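Long-range contacts in glutathione peroxidase (Schistosoma mansoni, PDB 2V1M), which catalyses the reduction of hydrogen peroxide by glutathione, yielding glutathione disulfide and water: residues A[8-14]-A[113-118]; A[15-19]-A[99-103]; A[29-33]-A[138-142]; A[130-136]-A[148-153]. One frame throughout, in Å; residues are numbered along the deposited sequence.

Contact 1. Residues A[8-14]-A[113-118]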
# COMPACT_ATOMS: atom_id res chain seq x y z
N TRP A 8 -12.90 14.82 -0.87
CA TRP A 8 -11.50 14.52 -0.59
C TRP A 8 -10.64 14.80 -1.81
O TRP A 8 -10.95 14.38 -2.90
CB TRP A 8 -11.39 13.05 -0.22
CG TRP A 8 -12.17 12.61 0.97
CD1 TRP A 8 -12.24 13.22 2.20
CD2 TRP A 8 -12.92 11.41 1.07
NE1 TRP A 8 -13.01 12.46 3.05
CE2 TRP A 8 -13.40 11.32 2.40
CE3 TRP A 8 -13.16 10.35 0.20
CZ2 TRP A 8 -14.20 10.25 2.83
CZ3 TRP A 8 -13.94 9.28 0.64
CH2 TRP A 8 -14.43 9.23 1.94
N ASN A 9 -9.52 15.46 -1.60
CA ASN A 9 -8.72 15.93 -2.71
C ASN A 9 -7.34 15.28 -2.76
O ASN A 9 -6.65 15.46 -3.77
CB ASN A 9 -8.53 17.48 -2.65
CG ASN A 9 -9.80 18.31 -3.07
OD1 ASN A 9 -10.68 17.82 -3.75
ND2 ASN A 9 -9.85 19.60 -2.63
N SER A 10 -6.91 14.54 -1.73
CA SER A 10 -5.58 13.93 -1.76
C SER A 10 -5.60 12.85 -0.69
O SER A 10 -6.52 12.79 0.17
CB SER A 10 -4.46 14.94 -1.44
OG SER A 10 -4.43 15.21 -0.05
N ILE A 11 -4.54 12.02 -0.63
CA ILE A 11 -4.47 11.01 0.41
C ILE A 11 -4.24 11.65 1.77
O ILE A 11 -4.44 10.97 2.80
CB ILE A 11 -3.37 9.96 0.14
CG1 ILE A 11 -1.95 10.55 0.15
CG2 ILE A 11 -3.69 9.12 -1.10
CD1 ILE A 11 -0.85 9.52 0.42
N TYR A 12 -3.80 12.91 1.84
CA TYR A 12 -3.41 13.51 3.12
C TYR A 12 -4.61 13.72 4.04
O TYR A 12 -4.41 13.92 5.25
CB TYR A 12 -2.73 14.86 2.88
CG TYR A 12 -1.61 14.82 1.90
CD1 TYR A 12 -0.73 13.76 1.90
CD2 TYR A 12 -1.42 15.87 0.98
CE1 TYR A 12 0.32 13.73 0.99
CE2 TYR A 12 -0.36 15.87 0.09
CZ TYR A 12 0.49 14.82 0.08
OH TYR A 12 1.56 14.85 -0.81
N GLU A 13 -5.82 13.67 3.48
CA GLU A 13 -7.01 13.90 4.29
C GLU A 13 -7.32 12.76 5.24
O GLU A 13 -8.14 12.95 6.16
CB GLU A 13 -8.20 14.16 3.39
CG GLU A 13 -8.02 15.48 2.66
CD GLU A 13 -9.11 15.81 1.71
OE1 GLU A 13 -10.02 14.96 1.58
OE2 GLU A 13 -9.10 16.88 1.07
N PHE A 14 -6.74 11.57 5.03
CA PHE A 14 -7.15 10.36 5.75
C PHE A 14 -6.24 10.07 6.92
O PHE A 14 -5.03 10.37 6.90
CB PHE A 14 -7.18 9.15 4.80
CG PHE A 14 -8.05 9.42 3.64
CD1 PHE A 14 -9.45 9.50 3.81
CD2 PHE A 14 -7.50 9.76 2.40
CE1 PHE A 14 -10.28 9.88 2.76
CE2 PHE A 14 -8.32 10.15 1.36
CZ PHE A 14 -9.69 10.23 1.53
N ASP A 113 -11.86 4.64 4.20
CA ASP A 113 -12.00 5.80 3.30
C ASP A 113 -10.78 6.02 2.41
O ASP A 113 -10.95 6.48 1.26
CB ASP A 113 -12.28 7.07 4.10
CG ASP A 113 -13.69 7.08 4.71
OD1 ASP A 113 -14.56 6.28 4.31
OD2 ASP A 113 -13.92 7.94 5.60
N LEU A 114 -9.59 5.63 2.86
CA LEU A 114 -8.42 5.78 1.98
C LEU A 114 -8.64 4.95 0.69
O LEU A 114 -8.33 5.43 -0.42
CB LEU A 114 -7.17 5.27 2.70
CG LEU A 114 -5.93 5.12 1.79
CD1 LEU A 114 -5.48 6.45 1.21
CD2 LEU A 114 -4.82 4.45 2.58
N TYR A 115 -9.14 3.73 0.84
CA TYR A 115 -9.36 2.88 -0.34
C TYR A 115 -10.56 3.30 -1.15
O TYR A 115 -10.53 3.19 -2.38
CB TYR A 115 -9.39 1.39 0.05
CG TYR A 115 -7.99 0.81 0.07
CD1 TYR A 115 -7.52 0.04 -0.97
CD2 TYR A 115 -7.21 0.96 1.21
CE1 TYR A 115 -6.21 -0.54 -0.91
CE2 TYR A 115 -5.93 0.38 1.29
CZ TYR A 115 -5.45 -0.37 0.22
OH TYR A 115 -4.18 -0.93 0.24
N LYS A 116 -11.62 3.81 -0.51
CA LYS A 116 -12.69 4.43 -1.29
C LYS A 116 -12.11 5.53 -2.17
O LYS A 116 -12.43 5.65 -3.37
CB LYS A 116 -13.80 4.96 -0.39
CG LYS A 116 -14.49 3.84 0.41
CD LYS A 116 -15.71 4.37 1.20
CE LYS A 116 -16.41 3.24 1.91
NZ LYS A 116 -17.67 3.74 2.58
N PHE A 117 -11.24 6.35 -1.59
CA PHE A 117 -10.60 7.44 -2.34
C PHE A 117 -9.71 6.90 -3.46
O PHE A 117 -9.78 7.39 -4.62
CB PHE A 117 -9.80 8.33 -1.38
CG PHE A 117 -9.05 9.41 -2.07
CD1 PHE A 117 -9.72 10.53 -2.61
CD2 PHE A 117 -7.66 9.35 -2.20
CE1 PHE A 117 -9.02 11.55 -3.24
CE2 PHE A 117 -6.95 10.38 -2.84
CZ PHE A 117 -7.64 11.48 -3.35
N LEU A 118 -8.80 5.98 -3.15
CA LEU A 118 -7.89 5.44 -4.17
C LEU A 118 -8.69 4.91 -5.37
O LEU A 118 -8.38 5.22 -6.53
CB LEU A 118 -7.03 4.34 -3.58
CG LEU A 118 -6.00 4.80 -2.53
CD1 LEU A 118 -5.36 3.56 -1.91
CD2 LEU A 118 -4.93 5.69 -3.18

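Contact 2. Residues A[15-19]-A[99-103]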
# COMPACT_ATOMS: atom_id res chain seq x y z
N THR A 15 -6.84 9.43 7.93
CA THR A 15 -6.15 8.98 9.12
C THR A 15 -6.36 7.47 9.22
O THR A 15 -7.48 6.97 8.96
CB THR A 15 -6.70 9.72 10.39
OG1 THR A 15 -6.52 11.12 10.18
CG2 THR A 15 -5.94 9.36 11.64
N VAL A 16 -5.29 6.75 9.55
CA VAL A 16 -5.30 5.28 9.59
C VAL A 16 -4.56 4.83 10.81
O VAL A 16 -3.64 5.51 11.31
CB VAL A 16 -4.68 4.68 8.30
CG1 VAL A 16 -5.58 4.91 7.08
CG2 VAL A 16 -3.28 5.22 8.04
N LYS A 17 -4.90 3.65 11.30
CA LYS A 17 -4.21 3.06 12.44
C LYS A 17 -3.02 2.24 11.93
O LYS A 17 -3.18 1.35 11.09
CB LYS A 17 -5.20 2.17 13.19
CG LYS A 17 -4.69 1.66 14.55
CD LYS A 17 -5.72 0.79 15.28
CE LYS A 17 -7.06 1.52 15.55
NZ LYS A 17 -6.85 2.69 16.40
N ASP A 18 -1.84 2.52 12.46
CA ASP A 18 -0.65 1.75 12.06
C ASP A 18 -0.65 0.37 12.76
O ASP A 18 -1.54 0.07 13.57
CB ASP A 18 0.65 2.56 12.22
CG ASP A 18 1.23 2.60 13.63
OD1 ASP A 18 0.79 1.85 14.53
OD2 ASP A 18 2.19 3.40 13.78
N ILE A 19 0.33 -0.46 12.44
CA ILE A 19 0.27 -1.86 12.90
C ILE A 19 0.47 -1.99 14.41
O ILE A 19 0.15 -3.02 14.98
CB ILE A 19 1.18 -2.78 12.10
CG1 ILE A 19 0.75 -4.25 12.19
CG2 ILE A 19 2.65 -2.54 12.51
CD1 ILE A 19 1.35 -5.10 11.08
N ASP A 99 6.38 1.05 6.00
CA ASP A 99 5.34 1.30 6.98
C ASP A 99 4.22 0.26 6.86
O ASP A 99 3.60 0.11 5.82
CB ASP A 99 4.83 2.72 6.83
CG ASP A 99 5.86 3.76 7.24
OD1 ASP A 99 6.77 3.43 8.04
OD2 ASP A 99 5.73 4.91 6.78
N MET A 100 3.94 -0.39 7.99
CA MET A 100 2.88 -1.38 8.15
C MET A 100 1.72 -0.80 8.92
O MET A 100 1.90 -0.06 9.91
CB MET A 100 3.42 -2.60 8.93
CG MET A 100 4.53 -3.41 8.23
SD MET A 100 4.01 -4.23 6.70
CE MET A 100 2.63 -5.22 7.26
N PHE A 101 0.52 -1.19 8.49
CA PHE A 101 -0.73 -0.69 9.10
C PHE A 101 -1.56 -1.80 9.70
O PHE A 101 -1.34 -2.99 9.49
CB PHE A 101 -1.50 0.16 8.07
CG PHE A 101 -0.71 1.42 7.72
CD1 PHE A 101 -0.89 2.58 8.46
CD2 PHE A 101 0.31 1.38 6.75
CE1 PHE A 101 -0.11 3.73 8.21
CE2 PHE A 101 1.09 2.49 6.51
CZ PHE A 101 0.90 3.67 7.26
N SER A 102 -2.56 -1.39 10.51
CA SER A 102 -3.55 -2.32 10.97
C SER A 102 -4.49 -2.76 9.83
O SER A 102 -4.64 -2.10 8.79
CB SER A 102 -4.37 -1.70 12.12
OG SER A 102 -3.62 -1.64 13.33
N LYS A 103 -5.12 -3.90 10.06
CA LYS A 103 -5.98 -4.54 9.06
C LYS A 103 -7.21 -3.67 8.78
O LYS A 103 -7.82 -3.07 9.69
CB LYS A 103 -6.32 -5.95 9.55
CG LYS A 103 -7.07 -6.84 8.56
CD LYS A 103 -7.58 -8.11 9.20
CE LYS A 103 -6.44 -8.96 9.76
NZ LYS A 103 -6.95 -10.27 10.27
O HOH W 1 -5.02 0.78 9.01

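Contact 3. Residues A[29-33]-A[138-142]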
# COMPACT_ATOMS: atom_id res chain seq x y z
N TYR A 29 2.94 11.97 4.88
CA TYR A 29 3.54 11.60 3.60
C TYR A 29 3.59 12.75 2.59
O TYR A 29 3.98 12.54 1.43
CB TYR A 29 2.80 10.37 3.03
CG TYR A 29 2.95 9.18 3.96
CD1 TYR A 29 4.15 8.50 4.04
CD2 TYR A 29 1.92 8.80 4.80
CE1 TYR A 29 4.31 7.46 4.94
CE2 TYR A 29 2.07 7.75 5.73
CZ TYR A 29 3.27 7.09 5.79
OH TYR A 29 3.38 6.06 6.69
N ARG A 30 3.24 13.96 3.02
CA ARG A 30 3.28 15.11 2.10
C ARG A 30 4.67 15.25 1.50
O ARG A 30 5.69 15.22 2.20
CB ARG A 30 2.94 16.39 2.84
CG ARG A 30 2.53 17.52 1.92
CD ARG A 30 1.92 18.70 2.69
NE ARG A 30 0.52 18.55 3.14
CZ ARG A 30 -0.54 18.89 2.41
NH1 ARG A 30 -0.36 19.30 1.17
NH2 ARG A 30 -1.79 18.77 2.89
N GLY A 31 4.71 15.40 0.18
CA GLY A 31 5.96 15.63 -0.52
C GLY A 31 6.72 14.38 -0.92
O GLY A 31 7.74 14.50 -1.58
N HIS A 32 6.24 13.20 -0.52
CA HIS A 32 6.87 11.91 -0.86
C HIS A 32 6.01 11.14 -1.82
O HIS A 32 4.79 11.23 -1.79
CB HIS A 32 7.12 11.12 0.44
CG HIS A 32 8.21 11.75 1.27
ND1 HIS A 32 8.23 11.75 2.66
CD2 HIS A 32 9.33 12.42 0.89
CE1 HIS A 32 9.30 12.40 3.08
NE2 HIS A 32 9.99 12.80 2.03
N VAL A 33 6.65 10.36 -2.69
CA VAL A 33 5.91 9.44 -3.54
C VAL A 33 5.53 8.24 -2.69
O VAL A 33 6.38 7.73 -1.96
CB VAL A 33 6.79 9.01 -4.75
CG1 VAL A 33 6.14 7.89 -5.57
CG2 VAL A 33 7.10 10.21 -5.62
N LEU A 138 -0.04 3.99 -6.96
CA LEU A 138 1.09 4.90 -6.96
C LEU A 138 0.54 6.33 -6.83
O LEU A 138 -0.33 6.77 -7.60
CB LEU A 138 1.88 4.75 -8.25
CG LEU A 138 3.09 5.65 -8.42
CD1 LEU A 138 4.11 5.43 -7.30
CD2 LEU A 138 3.71 5.44 -9.79
N VAL A 139 1.08 7.04 -5.83
CA VAL A 139 0.62 8.37 -5.40
C VAL A 139 1.80 9.32 -5.53
O VAL A 139 2.91 9.05 -5.02
CB VAL A 139 0.11 8.29 -3.97
CG1 VAL A 139 -0.34 9.69 -3.46
CG2 VAL A 139 -1.00 7.27 -3.80
N ASP A 140 1.57 10.46 -6.20
CA ASP A 140 2.63 11.42 -6.42
C ASP A 140 2.94 12.26 -5.16
O ASP A 140 2.34 12.09 -4.08
CB ASP A 140 2.29 12.27 -7.67
CG ASP A 140 1.19 13.31 -7.44
OD1 ASP A 140 0.76 13.55 -6.29
OD2 ASP A 140 0.77 13.86 -8.49
N ARG A 141 3.93 13.15 -5.32
CA ARG A 141 4.39 13.99 -4.20
C ARG A 141 3.35 15.01 -3.72
O ARG A 141 3.60 15.64 -2.68
CB ARG A 141 5.65 14.72 -4.58
CG ARG A 141 6.89 13.80 -4.76
CD ARG A 141 8.13 14.63 -5.03
NE ARG A 141 9.37 13.90 -5.31
CZ ARG A 141 10.20 13.42 -4.39
NH1 ARG A 141 9.89 13.45 -3.10
NH2 ARG A 141 11.36 12.86 -4.74
N GLN A 142 2.24 15.16 -4.46
CA GLN A 142 1.11 16.00 -4.06
C GLN A 142 -0.08 15.17 -3.57
O GLN A 142 -1.19 15.69 -3.41
CB GLN A 142 0.70 16.96 -5.20
CG GLN A 142 1.74 18.02 -5.47
CD GLN A 142 2.95 17.51 -6.23
OE1 GLN A 142 2.82 16.81 -7.23
NE2 GLN A 142 4.13 17.88 -5.76
O HOH W 2 2.31 12.36 -1.28

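Contact 4. Residues A[130-136]-A[148-153]. With SO4 (sulfate ion), chain B.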
# COMPACT_ATOMS: atom_id res chain seq x y z
N ILE A 130 -11.09 -3.90 -5.78
CA ILE A 130 -9.77 -4.53 -5.65
C ILE A 130 -9.98 -6.03 -5.92
O ILE A 130 -10.91 -6.65 -5.37
CB ILE A 130 -9.17 -4.29 -4.25
CG1 ILE A 130 -9.10 -2.81 -3.89
CG2 ILE A 130 -7.82 -4.99 -4.11
CD1 ILE A 130 -8.34 -1.95 -4.91
N LYS A 131 -9.11 -6.61 -6.74
CA LYS A 131 -9.37 -7.96 -7.20
C LYS A 131 -8.76 -9.07 -6.37
O LYS A 131 -9.31 -10.18 -6.33
CB LYS A 131 -8.92 -8.12 -8.63
CG LYS A 131 -9.79 -7.37 -9.60
CD LYS A 131 -9.15 -7.38 -10.99
CE LYS A 131 -10.03 -6.77 -12.07
NZ LYS A 131 -10.45 -5.38 -11.75
N TRP A 132 -7.65 -8.80 -5.69
CA TRP A 132 -7.04 -9.79 -4.81
C TRP A 132 -6.02 -9.07 -3.92
O TRP A 132 -5.86 -7.84 -4.00
CB TRP A 132 -6.39 -10.97 -5.62
CG TRP A 132 -6.30 -12.23 -4.82
CD1 TRP A 132 -5.16 -12.86 -4.39
CD2 TRP A 132 -7.39 -13.00 -4.30
NE1 TRP A 132 -5.48 -13.97 -3.65
CE2 TRP A 132 -6.84 -14.08 -3.57
CE3 TRP A 132 -8.80 -12.91 -4.41
CZ2 TRP A 132 -7.64 -15.06 -2.95
CZ3 TRP A 132 -9.60 -13.89 -3.79
CH2 TRP A 132 -9.00 -14.95 -3.07
N ASN A 133 -5.34 -9.83 -3.08
CA ASN A 133 -4.21 -9.28 -2.33
C ASN A 133 -3.15 -8.72 -3.28
O ASN A 133 -2.94 -9.22 -4.38
CB ASN A 133 -3.62 -10.36 -1.43
CG ASN A 133 -4.67 -11.07 -0.61
OD1 ASN A 133 -5.38 -10.45 0.20
ND2 ASN A 133 -4.81 -12.37 -0.85
N PHE A 134 -2.41 -7.72 -2.78
CA PHE A 134 -1.24 -7.15 -3.44
C PHE A 134 -1.56 -6.33 -4.68
O PHE A 134 -0.74 -6.26 -5.59
CB PHE A 134 -0.14 -8.19 -3.69
CG PHE A 134 0.36 -8.80 -2.40
CD1 PHE A 134 1.21 -8.09 -1.56
CD2 PHE A 134 -0.00 -10.10 -2.03
CE1 PHE A 134 1.69 -8.63 -0.39
CE2 PHE A 134 0.47 -10.64 -0.85
CZ PHE A 134 1.31 -9.94 -0.01
N SER A 135 -2.72 -5.67 -4.72
CA SER A 135 -2.85 -4.57 -5.69
C SER A 135 -1.96 -3.41 -5.21
O SER A 135 -1.55 -3.35 -4.03
CB SER A 135 -4.30 -4.10 -5.75
OG SER A 135 -4.56 -3.43 -6.97
N LYS A 136 -1.64 -2.49 -6.13
CA LYS A 136 -0.77 -1.36 -5.84
C LYS A 136 -1.34 -0.08 -6.39
O LYS A 136 -1.79 -0.04 -7.55
CB LYS A 136 0.66 -1.55 -6.40
CG LYS A 136 1.41 -2.76 -5.87
CD LYS A 136 1.23 -4.07 -6.69
CE LYS A 136 2.05 -5.17 -6.05
NZ LYS A 136 1.80 -6.51 -6.66
N ARG A 148 -2.57 2.67 -10.99
CA ARG A 148 -3.03 1.50 -10.26
C ARG A 148 -2.54 0.25 -10.98
O ARG A 148 -2.58 0.18 -12.24
CB ARG A 148 -4.57 1.50 -10.25
CG ARG A 148 -5.23 0.28 -9.66
CD ARG A 148 -6.76 0.44 -9.73
NE ARG A 148 -7.43 -0.79 -9.33
CZ ARG A 148 -8.68 -0.84 -8.88
NH1 ARG A 148 -9.39 0.29 -8.67
NH2 ARG A 148 -9.24 -2.02 -8.61
N TYR A 149 -2.06 -0.72 -10.21
CA TYR A 149 -1.47 -1.96 -10.76
C TYR A 149 -2.19 -3.14 -10.16
O TYR A 149 -2.44 -3.21 -8.94
CB TYR A 149 0.03 -2.03 -10.46
CG TYR A 149 0.81 -0.80 -10.83
CD1 TYR A 149 1.47 -0.71 -12.07
CD2 TYR A 149 0.87 0.29 -9.96
CE1 TYR A 149 2.21 0.42 -12.41
CE2 TYR A 149 1.60 1.41 -10.29
CZ TYR A 149 2.27 1.48 -11.50
OH TYR A 149 3.00 2.62 -11.76
N SER A 150 -2.46 -4.11 -11.01
CA SER A 150 -3.19 -5.30 -10.60
C SER A 150 -2.27 -6.19 -9.73
O SER A 150 -1.04 -6.07 -9.76
CB SER A 150 -3.65 -6.06 -11.85
OG SER A 150 -2.55 -6.57 -12.56
N PRO A 151 -2.89 -7.10 -8.98
CA PRO A 151 -2.15 -7.99 -8.05
C PRO A 151 -0.90 -8.66 -8.63
O PRO A 151 0.12 -8.72 -7.92
CB PRO A 151 -3.20 -9.04 -7.65
CG PRO A 151 -4.48 -8.21 -7.61
CD PRO A 151 -4.37 -7.30 -8.84
N THR A 152 -0.99 -9.19 -9.84
CA THR A 152 0.13 -9.95 -10.42
C THR A 152 1.27 -9.05 -10.91
O THR A 152 2.30 -9.56 -11.36
CB THR A 152 -0.31 -10.85 -11.58
OG1 THR A 152 -0.82 -10.04 -12.66
CG2 THR A 152 -1.34 -11.89 -11.15
N THR A 153 1.15 -7.74 -10.78
CA THR A 153 2.24 -6.83 -11.17
C THR A 153 3.38 -6.93 -10.15
O THR A 153 3.22 -6.59 -8.97
CB THR A 153 1.73 -5.39 -11.22
OG1 THR A 153 0.55 -5.32 -12.02
CG2 THR A 153 2.81 -4.50 -11.82
S SO4 B . -6.95 -4.12 -11.22
O1 SO4 B . -8.37 -3.87 -10.82
O2 SO4 B . -6.96 -4.49 -12.65
O3 SO4 B . -6.21 -2.85 -11.01
O4 SO4 B . -6.40 -5.23 -10.45

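Contact 1. Residues A[8-14]-A[113-118]
Phe-14 lays one face of its ring on the first turn of helix 113-121, over Asp-113 and Leu-114. Leu-114 CA stands 4.1 Å from the centroid of the Phe-14 ring and 14° off its normal, a CH-pi contact; Asp-113 O shares that face, displaced toward the rim. At the edge of the phenyl, in its plane, comes Trp-8 CE3, and Phe-14 CE1 in turn sits over the middle of one indole face. Asp-113 fills the corner between these rings: its CB is 3.7 Å from Phe-14 CE1, and its CG is 3.6 Å from Trp-8 CH2.

Phe-117 reaches from the helix to the 8-11 backbone. With CG anti to the backbone N (chi1 176°), its ring swings out so that Ser-10 O lies over one face. The ring atom Phe-117 CE1 meets Trp-8 O at 3.4 Å. Against Phe-14 the two ring planes make 44°, neither stacked nor T-shaped, and Phe-14 CZ packs 3.5 Å from Phe-117 CB. Ile-11 finishes the apolar patch through CG2, 3.9 Å from Phe-117 CE2 and close to Leu-114 CD1 as well.

The two segments are held by packing rather than by hydrogen bonds between them. Within 8-14, an ST turn, Tyr-12 N to Ser-10 OG, shapes the start of the 3-10 turn 11-13. Further along helix 113-121, Phe-117 and Leu-118 reach the central sheet of this thioredoxin-like fold: both touch Pro-145 of strand 145-149, Leu-118 also meets Ile-36, and Ile-11 rests on Cys-34 of strand 33-39 and Val-139 of strand 136-139.

Contact 2. Residues A[15-19]-A[99-103]
Asp-18 and Phe-101 form a single beta bridge, CA to CA 3.8 Å, which ties the N-terminal hairpin of strands 15-17 and 23-25 to the chain leaving strand 99-100, an outer strand of the thioredoxin-like sheet. The touching parts run 107° apart, and the strand pairing does not continue past this bridge.

On one flank Val-16 leans obliquely on the Phe-101 ring, with Val-16 CG2 3.5 Å from Phe-101 CE1, while Lys-17 O approaches the edge of that ring near its plane. The same phenyl stacks on Phe-70. Ile-19 and Met-100 instead lie side by side and point the same way, Ile-19 CG2 being 3.7 Å from Met-100 CB. Bends at chi2 and chi3 fold the methionine back, which puts its CE 4.0 Å from Ile-19 CD1. Beyond them, Ile-19 packs on Ile-86 of helix 83-94.

Backbone bonds brace the corner: Ser-102 N to Lys-17 O at 2.9 Å, and Ile-19 N to Met-100 O at 3.0 Å. A water donates to both Lys-17 O and Ser-102 O, whereas Phe-101 O is buried without a polar partner. Ser-102 OG donates to Asp-18 O at 2.7 Å, coming from 47° above the carbonyl plane.

Contact 3. Residues A[29-33]-A[138-142]
Val-33 and Arg-141 form the close-packed half of this contact. Val-33 turns one methyl to each neighbour: CG1 is 3.6 Å from Leu-138 CD1, and CG2 is 3.7 Å from Arg-141 CG. Its CA also makes a CA-H...O contact with Val-139 O. Arg-141 then runs out extended along Gly-31, and its NH1 donates to Gly-31 O at 2.8 Å. This bond lies in both the carbonyl and the guanidinium plane, with a C=O...N angle of 153°. NH2 of the same group bonds Leu-166 O and Lys-63 O, which fixes the rotation of the guanidinium.

The other side is looser, Gly-31 and His-32 being partly exposed. Gly-31 N to Arg-141 O is a weak bond of 3.1 Å, bent to 127° at the hydrogen. His-32 O faces Asp-140 O, two acceptors 3.5 Å apart, and a water set to one side lies 2.8 Å from each. Gly-31 holds the third place of a type II turn from Tyr-29 to His-32, at a positive phi of 86° that suits glycine. An Asx turn, Gln-142 N to Asp-140 OD1, bends the opposing chain.

The contact thus joins the entry of strand 33-39 to the exit of its antiparallel neighbour 136-139, with Val-33 and Leu-138 both packed on Leu-165 of helix 159-167.

Contact 4. Residues A[130-136]-A[148-153]
Lys-136 pairs with Tyr-149 as an antiparallel hydrogen-bonded pair, where strands 136-139 and 145-149 of the beta hairpin meet. Tyr-149 O takes Lys-136 N at 3.0 Å and, in one of two serine conformers, Ser-135 OG at 2.9 Å.

The lysine side chain starts with CB, 4.0 Å from Tyr-149 CD2. At CG it turns (chi2 91°), carrying CD and CE toward Thr-153 O, CE to within 3.5 Å of it, and NZ donates to Thr-153 O at 2.7 Å. NZ also bonds Phe-134 O at 2.8 Å and Asn-49 OD1 of helix 46-60, so the ammonium ties the turn to the loop and the helix.

Pro-151 sits on the loop: its CA-H points nearly straight at Phe-134 O (169°), and its CG touches Trp-132 CB. Ile-130 CD1 lies over one face of the Arg-148 guanidinium, whose NE donates at 2.9 Å to O3 of a sulfate, probably from the crystallisation liquor. In one of its two conformers, Lys-131 NZ donates to sulfate O1.

Asn-133 bonds the cysteinesulfonic acid at position 43, the likely active-site residue. The oxygens round Lys-136 NZ would favour its charged form, while Arg-148, with Lys-131 so placed, makes an anion site.

How the contacts relate
From the N terminus the chain passes through 8-14 straight into 15-19. Contact 2 closes the shorter loop, to 99-103, and lies wholly within the longer one that contact 1 closes at 113-118. Contact 3 starts inside both, at 29-33, and ends beyond them at 138-142, so it crosses each. Contact 4 opens at 130-136, after contacts 1 and 2 have closed; it crosses contact 3 and ends at 148-153. Contacts 2, 3 and 4 reach the same central sheet, while contact 1 brings in helix 113-121. Neighbouring sites touch: Tyr-12 reaches Arg-141 and Gly-31, Asp-99 probably hydrogen-bonds Tyr-29, and Leu-138 packs on Tyr-149.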